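PDB 2CZQ: cutinase-like protein, which probably hydrolyses carboxylic ester bonds as a secreted cutinase-like enzyme with an alpha/beta hydrolase fold. Local coordinates for residues 36-41 with 196-201; 117-122 with 159-164. All coordinates share one frame; numbering follows the deposited sequence. Where two conformers were deposited one is given.

Interaction 1: residues 36-41 with 196-201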
ATOM      1  N   ALA A  36     -13.340 -11.782  -2.262  1.00  6.47           N
ATOM      2  CA  ALA A  36     -14.064 -12.896  -2.872  1.00  7.19           C
ATOM      3  C   ALA A  36     -13.274 -14.199  -2.786  1.00  7.26           C
ATOM      4  O   ALA A  36     -13.863 -15.281  -2.716  1.00  8.57           O
ATOM      5  CB  ALA A  36     -14.421 -12.587  -4.323  1.00  7.27           C
ATOM      6  N   ALA A  37     -11.947 -14.094  -2.783  1.00  7.11           N
ATOM      7  CA  ALA A  37     -11.080 -15.272  -2.752  1.00  7.19           C
ATOM      8  C   ALA A  37     -10.930 -15.857  -1.351  1.00  7.29           C
ATOM      9  O   ALA A  37     -10.883 -17.079  -1.184  1.00  8.07           O
ATOM     10  CB  ALA A  37      -9.713 -14.940  -3.333  1.00  7.56           C
ATOM     11  N   LEU A  38     -10.846 -14.980  -0.355  1.00  7.06           N
ATOM     12  CA  LEU A  38     -10.591 -15.382   1.023  1.00  7.23           C
ATOM     13  C   LEU A  38     -11.639 -14.822   1.957  1.00  7.32           C
ATOM     14  O   LEU A  38     -11.851 -13.613   2.019  1.00  7.05           O
ATOM     15  CB  LEU A  38      -9.209 -14.914   1.484  1.00  7.74           C
ATOM     16  CG  LEU A  38      -7.977 -15.576   0.874  1.00  8.12           C
ATOM     17  CD1 LEU A  38      -6.730 -14.931   1.454  1.00  8.82           C
ATOM     18  CD2 LEU A  38      -7.966 -17.088   1.101  1.00  9.30           C
ATOM     19  N   SER A  39     -12.287 -15.716   2.690  1.00  7.58           N
ATOM     20  CA  SER A  39     -13.266 -15.322   3.692  1.00  8.09           C
ATOM     21  C   SER A  39     -12.606 -14.634   4.887  1.00  7.51           C
ATOM     22  O   SER A  39     -11.398 -14.762   5.118  1.00  7.29           O
ATOM     23  CB  SER A  39     -14.046 -16.548   4.167  1.00  8.95           C
ATOM     24  OG  SER A  39     -13.173 -17.477   4.782  1.00 10.14           O
ATOM     25  N   GLY A  40     -13.420 -13.911   5.648  1.00  7.20           N
ATOM     26  CA  GLY A  40     -12.968 -13.279   6.873  1.00  6.87           C
ATOM     27  C   GLY A  40     -12.316 -11.926   6.680  1.00  6.30           C
ATOM     28  O   GLY A  40     -11.677 -11.411   7.601  1.00  6.36           O
ATOM     29  N   GLY A  41     -12.495 -11.347   5.497  1.00  6.37           N
ATOM     30  CA  GLY A  41     -11.893 -10.071   5.180  1.00  6.36           C
ATOM     31  C   GLY A  41     -12.829  -8.889   5.293  1.00  6.21           C
ATOM     32  O   GLY A  41     -14.027  -8.987   5.019  1.00  6.87           O
ATOM     33  N   PHE A 196      -0.770 -10.661  -4.764  1.00  5.66           N
ATOM     34  CA  PHE A 196       0.155 -10.337  -3.683  1.00  6.02           C
ATOM     35  C   PHE A 196      -0.536 -10.500  -2.330  1.00  5.85           C
ATOM     36  O   PHE A 196      -0.037 -11.200  -1.447  1.00  6.11           O
ATOM     37  CB  PHE A 196       0.673  -8.908  -3.864  1.00  6.07           C
ATOM     38  CG  PHE A 196       1.488  -8.389  -2.711  1.00  6.60           C
ATOM     39  CD1 PHE A 196       2.822  -8.743  -2.569  1.00  7.38           C
ATOM     40  CD2 PHE A 196       0.925  -7.515  -1.784  1.00  7.04           C
ATOM     41  CE1 PHE A 196       3.582  -8.239  -1.517  1.00  7.41           C
ATOM     42  CE2 PHE A 196       1.677  -7.015  -0.730  1.00  7.44           C
ATOM     43  CZ  PHE A 196       3.007  -7.375  -0.602  1.00  7.26           C
ATOM     44  N   ALA A 197      -1.692  -9.859  -2.181  1.00  5.98           N
ATOM     45  CA  ALA A 197      -2.425  -9.905  -0.922  1.00  5.93           C
ATOM     46  C   ALA A 197      -2.856 -11.322  -0.569  1.00  5.66           C
ATOM     47  O   ALA A 197      -2.633 -11.775   0.550  1.00  5.99           O
ATOM     48  CB  ALA A 197      -3.619  -8.989  -0.969  1.00  6.32           C
ATOM     49  N   VAL A 198      -3.470 -12.030  -1.513  1.00  5.91           N
ATOM     50  CA  VAL A 198      -3.965 -13.371  -1.218  1.00  6.17           C
ATOM     51  C   VAL A 198      -2.809 -14.282  -0.800  1.00  6.35           C
ATOM     52  O   VAL A 198      -2.907 -15.016   0.189  1.00  6.49           O
ATOM     53  CB  VAL A 198      -4.772 -13.966  -2.391  1.00  6.43           C
ATOM     54  CG1 VAL A 198      -5.042 -15.451  -2.176  1.00  7.05           C
ATOM     55  CG2 VAL A 198      -6.083 -13.214  -2.555  1.00  6.83           C
ATOM     56  N   ASN A 199      -1.699 -14.211  -1.529  1.00  6.52           N
ATOM     57  CA  ASN A 199      -0.539 -15.025  -1.182  1.00  6.97           C
ATOM     58  C   ASN A 199       0.064 -14.660   0.173  1.00  6.72           C
ATOM     59  O   ASN A 199       0.359 -15.547   0.973  1.00  6.93           O
ATOM     60  CB  ASN A 199       0.515 -14.971  -2.286  0.65  7.35           C
ATOM     61  CG  ASN A 199       0.255 -15.984  -3.373  0.65  8.33           C
ATOM     62  OD1 ASN A 199       0.623 -17.150  -3.246  0.65  9.63           O
ATOM     63  ND2 ASN A 199      -0.399 -15.553  -4.442  0.65  8.69           N
ATOM     64  N   LYS A 200       0.210 -13.367   0.454  1.00  6.52           N
ATOM     65  CA  LYS A 200       0.742 -12.949   1.751  1.00  6.73           C
ATOM     66  C   LYS A 200      -0.176 -13.358   2.901  1.00  6.55           C
ATOM     67  O   LYS A 200       0.297 -13.616   4.008  1.00  6.97           O
ATOM     68  CB  LYS A 200       1.015 -11.444   1.789  1.00  7.15           C
ATOM     69  CG  LYS A 200       2.174 -10.972   0.905  1.00  7.81           C
ATOM     70  CD  LYS A 200       3.494 -11.618   1.291  1.00  9.31           C
ATOM     71  CE  LYS A 200       4.657 -10.959   0.573  1.00 10.61           C
ATOM     72  NZ  LYS A 200       5.882 -11.812   0.593  1.00 13.27           N
ATOM     73  N   LEU A 201      -1.479 -13.413   2.630  1.00  6.50           N
ATOM     74  CA  LEU A 201      -2.467 -13.829   3.623  1.00  6.92           C
ATOM     75  C   LEU A 201      -2.562 -15.341   3.790  1.00  7.08           C
ATOM     76  O   LEU A 201      -3.321 -15.816   4.636  1.00  7.84           O
ATOM     77  CB  LEU A 201      -3.843 -13.258   3.279  1.00  6.96           C
ATOM     78  CG  LEU A 201      -3.972 -11.738   3.395  1.00  6.62           C
ATOM     79  CD1 LEU A 201      -5.258 -11.267   2.728  1.00  7.00           C
ATOM     80  CD2 LEU A 201      -3.895 -11.275   4.845  1.00  7.46           C
TER
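Leu38 and Val198 do most of the work in this contact, with Leu201 and Ala37 adding to it; the side chains meet through apolar atoms, and no hydrogen bond crosses. The end of one leucine branch is the main tool. Leu38 CD1 meets Leu201 CB at 3.8 Å and lies 4.1 Å from Leu201 CD1, the two leucine side chains running at a slant to one another. The same Leu38 CD1 also reaches Val198 CG1 at 4.0 Å, so a single methyl sits against both residues, and it stands 4.0 Å from the backbone oxygen Val198 O as well. CD1 lies anti to CA (chi2 179°), which extends that branch from the Leu38 backbone toward 196-201.

Val198 divides its methyls between partners. While CG1 serves Leu38, Val198 CG2 packs against Ala37 CB at 4.1 Å.

Leu38 is the residue where the chain leaves the helical conformation of 28-37, so the contact joins the exit of that helix to the last turn of helix 187-200. Tyr9 and Ser3 hold the backbone oxygens of Leu38 and Leu201, respectively, by hydrogen bonds. Leu201 also rests on Cys78 and Ile80, which places the end of helix 187-200 against strand 78-84 of the parallel sheet.

Interaction 2: residues 117-122 with 159-164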
ATOM      1  N   PRO A 117       4.933   8.713  -3.449  1.00  4.39           N
ATOM      2  CA  PRO A 117       5.835   9.872  -3.420  1.00  4.76           C
ATOM      3  C   PRO A 117       7.173   9.538  -2.756  1.00  4.55           C
ATOM      4  O   PRO A 117       8.169  10.207  -3.025  1.00  4.93           O
ATOM      5  CB  PRO A 117       5.073  10.892  -2.569  1.00  5.38           C
ATOM      6  CG  PRO A 117       3.639  10.473  -2.644  1.00  5.37           C
ATOM      7  CD  PRO A 117       3.688   8.979  -2.703  1.00  4.73           C
ATOM      8  N   ASP A 118       7.183   8.513  -1.905  1.00  4.50           N
ATOM      9  CA  ASP A 118       8.383   8.117  -1.173  1.00  4.76           C
ATOM     10  C   ASP A 118       9.151   6.990  -1.856  1.00  4.81           C
ATOM     11  O   ASP A 118       9.987   6.337  -1.232  1.00  5.18           O
ATOM     12  CB  ASP A 118       8.016   7.693   0.247  1.00  5.04           C
ATOM     13  CG  ASP A 118       7.383   8.797   1.035  1.00  5.35           C
ATOM     14  OD1 ASP A 118       7.543   9.981   0.636  1.00  5.46           O
ATOM     15  OD2 ASP A 118       6.719   8.552   2.064  1.00  6.07           O
ATOM     16  N   HIS A 119       8.870   6.763  -3.133  1.00  4.82           N
ATOM     17  CA  HIS A 119       9.538   5.723  -3.900  1.00  4.95           C
ATOM     18  C   HIS A 119      11.055   5.939  -3.855  1.00  5.01           C
ATOM     19  O   HIS A 119      11.534   7.050  -4.075  1.00  5.29           O
ATOM     20  CB  HIS A 119       8.980   5.763  -5.319  1.00  5.06           C
ATOM     21  CG  HIS A 119       9.451   4.657  -6.199  1.00  5.33           C
ATOM     22  ND1 HIS A 119       8.706   3.537  -6.494  1.00  7.07           N
ATOM     23  CD2 HIS A 119      10.610   4.529  -6.881  1.00  5.04           C
ATOM     24  CE1 HIS A 119       9.396   2.770  -7.325  1.00  5.20           C
ATOM     25  NE2 HIS A 119      10.553   3.350  -7.572  1.00  7.41           N
ATOM     26  N   LYS A 120      11.795   4.875  -3.554  1.00  5.28           N
ATOM     27  CA  LYS A 120      13.239   4.971  -3.367  1.00  5.74           C
ATOM     28  C   LYS A 120      13.978   4.105  -4.369  1.00  5.50           C
ATOM     29  O   LYS A 120      13.766   2.895  -4.424  1.00  5.54           O
ATOM     30  CB  LYS A 120      13.633   4.559  -1.948  1.00  6.20           C
ATOM     31  CG  LYS A 120      15.148   4.498  -1.746  1.00  8.03           C
ATOM     32  CD  LYS A 120      15.542   4.114  -0.335  1.00 11.00           C
ATOM     33  CE  LYS A 120      16.994   3.677  -0.254  1.00 13.64           C
ATOM     34  NZ  LYS A 120      17.927   4.809  -0.481  1.00 16.04           N
ATOM     35  N   SER A 121      14.867   4.736  -5.128  1.00  5.86           N
ATOM     36  CA  SER A 121      15.622   4.056  -6.162  1.00  6.15           C
ATOM     37  C   SER A 121      16.369   2.849  -5.616  1.00  6.18           C
ATOM     38  O   SER A 121      17.080   2.946  -4.614  1.00  6.92           O
ATOM     39  CB  SER A 121      16.607   5.029  -6.799  1.00  6.60           C
ATOM     40  OG  SER A 121      17.319   4.390  -7.840  1.00  7.47           O
ATOM     41  N   GLY A 122      16.192   1.715  -6.287  1.00  6.08           N
ATOM     42  CA  GLY A 122      16.969   0.524  -6.002  1.00  6.59           C
ATOM     43  C   GLY A 122      16.336  -0.494  -5.073  1.00  6.52           C
ATOM     44  O   GLY A 122      16.833  -1.610  -4.984  1.00  7.58           O
ATOM     45  N   ASP A 159       6.101  -2.075  -4.139  1.00  5.62           N
ATOM     46  CA  ASP A 159       5.947  -0.658  -4.445  1.00  5.61           C
ATOM     47  C   ASP A 159       5.852  -0.509  -5.962  1.00  5.39           C
ATOM     48  O   ASP A 159       6.853  -0.592  -6.686  1.00  5.67           O
ATOM     49  CB  ASP A 159       7.101   0.154  -3.859  1.00  5.75           C
ATOM     50  CG  ASP A 159       6.846   1.642  -3.900  1.00  5.67           C
ATOM     51  OD1 ASP A 159       5.799   2.051  -4.459  1.00  6.71           O
ATOM     52  OD2 ASP A 159       7.647   2.460  -3.392  1.00  6.53           O
ATOM     53  N   VAL A 160       4.621  -0.330  -6.424  1.00  5.26           N
ATOM     54  CA  VAL A 160       4.294  -0.337  -7.837  1.00  5.34           C
ATOM     55  C   VAL A 160       4.282   1.088  -8.365  1.00  4.79           C
ATOM     56  O   VAL A 160       3.505   1.933  -7.906  1.00  4.95           O
ATOM     57  CB  VAL A 160       2.934  -1.025  -8.081  1.00  5.65           C
ATOM     58  CG1 VAL A 160       2.625  -1.110  -9.568  1.00  6.47           C
ATOM     59  CG2 VAL A 160       2.897  -2.407  -7.434  1.00  6.52           C
ATOM     60  N   CYS A 161       5.161   1.348  -9.325  1.00  4.90           N
ATOM     61  CA  CYS A 161       5.284   2.667  -9.918  1.00  5.19           C
ATOM     62  C   CYS A 161       5.188   2.513 -11.419  1.00  5.03           C
ATOM     63  O   CYS A 161       6.052   1.891 -12.043  1.00  5.17           O
ATOM     64  CB  CYS A 161       6.617   3.314  -9.535  1.00  5.36           C
ATOM     65  SG  CYS A 161       6.829   4.963 -10.240  1.00  5.92           S
ATOM     66  N   ALA A 162       4.121   3.054 -11.998  1.00  5.18           N
ATOM     67  CA  ALA A 162       3.935   3.021 -13.442  1.00  5.38           C
ATOM     68  C   ALA A 162       5.041   3.821 -14.104  1.00  5.42           C
ATOM     69  O   ALA A 162       5.370   4.911 -13.651  1.00  5.63           O
ATOM     70  CB  ALA A 162       2.579   3.601 -13.812  1.00  5.67           C
ATOM     71  N   TYR A 163       5.613   3.288 -15.178  1.00  5.47           N
ATOM     72  CA  TYR A 163       6.649   4.010 -15.895  1.00  5.78           C
ATOM     73  C   TYR A 163       6.135   5.392 -16.264  1.00  5.86           C
ATOM     74  O   TYR A 163       5.076   5.535 -16.877  1.00  6.36           O
ATOM     75  CB  TYR A 163       7.070   3.247 -17.143  1.00  6.12           C
ATOM     76  CG  TYR A 163       8.251   3.854 -17.854  1.00  6.50           C
ATOM     77  CD1 TYR A 163       8.085   4.910 -18.755  1.00  7.44           C
ATOM     78  CD2 TYR A 163       9.537   3.383 -17.621  1.00  7.22           C
ATOM     79  CE1 TYR A 163       9.172   5.470 -19.414  1.00  8.56           C
ATOM     80  CE2 TYR A 163      10.631   3.932 -18.284  1.00  7.91           C
ATOM     81  CZ  TYR A 163      10.439   4.979 -19.177  1.00  8.35           C
ATOM     82  OH  TYR A 163      11.508   5.542 -19.840  1.00 10.57           O
ATOM     83  N   GLY A 164       6.888   6.415 -15.888  1.00  5.78           N
ATOM     84  CA  GLY A 164       6.501   7.768 -16.220  1.00  5.97           C
ATOM     85  C   GLY A 164       5.466   8.419 -15.324  1.00  5.47           C
ATOM     86  O   GLY A 164       5.013   9.516 -15.642  1.00  6.05           O
TER
HETATM   87  O   HOH W   1      10.310   2.416  -2.959  1.00  5.29           O
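The imidazole of His119 has something on each face. Over one lies Cys161 SG, 4.6 Å from the ring centroid and 18° off the ring normal, a sulfur-aromatic contact; on the opposite side a water stands 3.9 Å above the ring plane, displaced toward the rim. Asp159 OD2 approaches obliquely from the water's side, 3.5 Å from His119 ND1, with the carboxylate turned 59° from the ring. Cys161 CB adds a closer touch, at 3.6 Å from His119 CE1. The ring extends toward the 159-164 segment because CG is anti to the backbone N of His119 (chi1 -173°), and its other nitrogen, NE2, is hydrogen-bonded to the backbone oxygen of Thr135, which helps fix its rotation.

All this happens at the carboxyl edge of the parallel sheet of the alpha/beta hydrolase fold: Asp159 lies in strand 157-160, while residues 117-122 belong to the loop leading from strand 108-114 to the short edge strand 126-127. Cys161 follows just past the strand end, and its sulfur is tied to Cys168 in a disulfide, so the atom covering His119 is itself covalently held.

A water bridges the two segments: it donates to Asp159 OD2 at 2.7 Å and accepts from Lys120 N at 2.9 Å. Asn116 ND2 gives the same carboxylate oxygen a second hydrogen bond, so two donors grip OD2 of this buried acid, which would be expected to help it stay ionised. Backbone hydrogen bonds hold the main chain of Asp159 to Val127 of strand 126-127 and to Cys125 just ahead of it, and one between His119 and Gly140 ties down the loop.

Overall arrangement
Interactions 1 and 2 lie on opposite sides of the centre of the molecule, with centres 25 Å apart, and they do not touch, although their nearest atoms come within about 7 Å. In sequence, both segments of interaction 2 fall between the two segments of interaction 1. Interaction 1 is plain packing of two helix ends, whereas interaction 2 lies near the probable catalytic centre: Ser85, on what looks like a nucleophile elbow, with His180 and Asp165 as the likely triad. Cys161 touches residues of this triad, and its disulfide to Cys168 spans the loop carrying Asp165. The parallel sheet connects the two regions, through strand 78-84 beside Leu201 and strand 157-160 at Asp159.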